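Side-chain contact in surface presentation of antigens protein spaS (Salmonella typhimurium, PDB 3C01), which takes part in the type III secretory pathway that presents the surface determinants Salmonella needs to enter mammalian cells: residues R33-A36 with E37-G40. Numbering follows the deposited sequence.
Sequences RAYA and EKVG
Arg33 and Glu37 form an i to i+4 salt bridge on the last turns of helix 26-39. NH1 of Arg33 donates to OE1 of Glu37 over 2.9 Å, and the bond is nearly straight at 168°. The oxygen sits at the guanidinium edge, in its plane, and NH1 approaches it almost in line with the carboxylate C-O bond. The two flat groups are nevertheless turned 67° apart. The bridge is one-pronged: a single nitrogen meets a single oxygen. NE of Arg33 stays 3.9 Å from OE1 of Glu37. The Glu37 chain leaves with CG anti to the carbonyl carbon (chi1 -84°) and runs extended beyond it. The Arg33 chain bends at chi2 and chi3 to meet it.

Tyr35 makes the other side-chain contacts. CE1 of Tyr35 is 3.8 Å from NZ of Lys38. CG2 of Val39 lies 3.9 Å from CZ of Tyr35, in an apolar contact. Both approach the ring obliquely. The Tyr35 hydroxyl is hydrogen-bonded to an acidic side chain of another protein's chain, and the Lys38 ammonium forms a salt bridge with a sulfate ion that was probably a component of the crystallisation solution.

Backbone i to i+4 bonds run from Glu37 N to Arg33 O, Lys38 N to Ala34 O and, more bent, Val39 N to Tyr35 O. The helix then ends in a Schellman motif. Gly40 has positive phi, and its N makes weak bonds back to Ala36 O, at 2.8 Å, and Glu37 O, at 3.4 Å. Ala36 O also receives a weak bond from Val39 N.

The contact lies largely at the surface of this cytoplasmic-domain fragment of the exporter. Tyr35 and Ala36 pack against the other protein's chain. Gly40 turns the chain from helix 26-39 towards strand 43-45. Arg33 packs on Val43 and Val45, which also line the site of a bound cysteine, and the buried Ala36 touches Val43.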
ATOM      1  N   ARG B  33      -4.485  -1.157   8.779  1.00 14.03           N
ATOM      2  CA  ARG B  33      -5.805  -1.091   8.133  1.00 14.50           C
ATOM      3  C   ARG B  33      -6.710  -0.112   8.834  1.00 14.59           C
ATOM      4  O   ARG B  33      -7.358   0.705   8.193  1.00 15.88           O
ATOM      5  CB  ARG B  33      -6.489  -2.441   8.239  1.00 15.69           C
ATOM      6  CG  ARG B  33      -7.044  -2.970   6.981  1.00 20.14           C
ATOM      7  CD  ARG B  33      -8.575  -3.020   6.893  1.00 24.93           C
ATOM      8  NE  ARG B  33      -8.955  -4.325   6.358  1.00 26.05           N
ATOM      9  CZ  ARG B  33      -9.991  -4.587   5.566  1.00 28.19           C
ATOM     10  NH1 ARG B  33     -10.836  -3.663   5.152  1.00 30.15           N
ATOM     11  NH2 ARG B  33     -10.186  -5.826   5.180  1.00 30.54           N
ATOM     12  N   ALA B  34      -6.807  -0.218  10.158  1.00 13.81           N
ATOM     13  CA  ALA B  34      -7.725   0.668  10.892  1.00 13.33           C
ATOM     14  C   ALA B  34      -7.218   2.113  10.679  1.00 13.09           C
ATOM     15  O   ALA B  34      -8.001   3.008  10.442  1.00 12.82           O
ATOM     16  CB  ALA B  34      -7.811   0.292  12.378  1.00 11.09           C
ATOM     17  N   TYR B  35      -5.904   2.326  10.686  1.00 12.74           N
ATOM     18  CA  TYR B  35      -5.410   3.687  10.592  1.00 13.36           C
ATOM     19  C   TYR B  35      -5.595   4.301   9.163  1.00 13.47           C
ATOM     20  O   TYR B  35      -5.984   5.430   9.031  1.00 12.48           O
ATOM     21  CB  TYR B  35      -3.955   3.771  11.100  1.00 13.12           C
ATOM     22  CG  TYR B  35      -3.513   5.196  11.219  1.00 13.02           C
ATOM     23  CD1 TYR B  35      -3.804   5.941  12.358  1.00 13.08           C
ATOM     24  CD2 TYR B  35      -2.819   5.815  10.196  1.00 12.49           C
ATOM     25  CE1 TYR B  35      -3.424   7.269  12.476  1.00 12.76           C
ATOM     26  CE2 TYR B  35      -2.442   7.147  10.303  1.00 14.57           C
ATOM     27  CZ  TYR B  35      -2.772   7.869  11.441  1.00 13.08           C
ATOM     28  OH  TYR B  35      -2.416   9.175  11.537  1.00 12.33           O
ATOM     29  N   ALA B  36      -5.319   3.540   8.107  1.00 14.17           N
ATOM     30  CA  ALA B  36      -5.569   3.979   6.751  1.00 15.17           C
ATOM     31  C   ALA B  36      -7.075   4.345   6.511  1.00 16.51           C
ATOM     32  O   ALA B  36      -7.395   5.353   5.843  1.00 15.27           O
ATOM     33  CB  ALA B  36      -5.170   2.922   5.852  1.00 14.58           C
ATOM     34  N   GLU B  37      -7.971   3.522   7.071  1.00 17.21           N
ATOM     35  CA  GLU B  37      -9.393   3.778   6.999  1.00 18.69           C
ATOM     36  C   GLU B  37      -9.710   5.086   7.678  1.00 18.22           C
ATOM     37  O   GLU B  37     -10.338   5.923   7.091  1.00 19.28           O
ATOM     38  CB  GLU B  37     -10.233   2.596   7.562  1.00 19.10           C
ATOM     39  CG  GLU B  37     -10.457   1.467   6.485  1.00 22.20           C
ATOM     40  CD  GLU B  37     -10.826   0.011   7.018  1.00 24.35           C
ATOM     41  OE1 GLU B  37     -10.842  -0.937   6.154  1.00 29.12           O
ATOM     42  OE2 GLU B  37     -11.085  -0.202   8.245  1.00 30.13           O
ATOM     43  N   LYS B  38      -9.248   5.271   8.901  1.00 18.41           N
ATOM     44  CA  LYS B  38      -9.431   6.520   9.642  1.00 18.15           C
ATOM     45  C   LYS B  38      -8.929   7.757   8.891  1.00 17.37           C
ATOM     46  O   LYS B  38      -9.512   8.820   8.923  1.00 18.17           O
ATOM     47  CB  LYS B  38      -8.684   6.405  10.968  1.00 17.83           C
ATOM     48  CG  LYS B  38      -8.885   7.544  11.944  1.00 18.68           C
ATOM     49  CD  LYS B  38      -7.883   7.412  13.085  1.00 20.57           C
ATOM     50  CE  LYS B  38      -7.848   8.602  14.061  1.00 22.63           C
ATOM     51  NZ  LYS B  38      -6.361   8.922  14.326  1.00 24.12           N
ATOM     52  N   VAL B  39      -7.837   7.620   8.202  1.00 16.60           N
ATOM     53  CA  VAL B  39      -7.143   8.772   7.725  1.00 16.19           C
ATOM     54  C   VAL B  39      -7.417   8.978   6.216  1.00 16.49           C
ATOM     55  O   VAL B  39      -6.934   9.949   5.636  1.00 16.45           O
ATOM     56  CB  VAL B  39      -5.646   8.563   8.049  1.00 15.98           C
ATOM     57  CG1 VAL B  39      -4.867   8.314   6.797  1.00 15.25           C
ATOM     58  CG2 VAL B  39      -5.123   9.692   8.879  1.00 14.45           C
ATOM     59  N   GLY B  40      -8.187   8.057   5.608  1.00 16.23           N
ATOM     60  CA  GLY B  40      -8.639   8.141   4.222  1.00 16.05           C
ATOM     61  C   GLY B  40      -7.712   7.564   3.162  1.00 16.69           C
ATOM     62  O   GLY B  40      -7.773   7.994   2.015  1.00 17.31           O
TER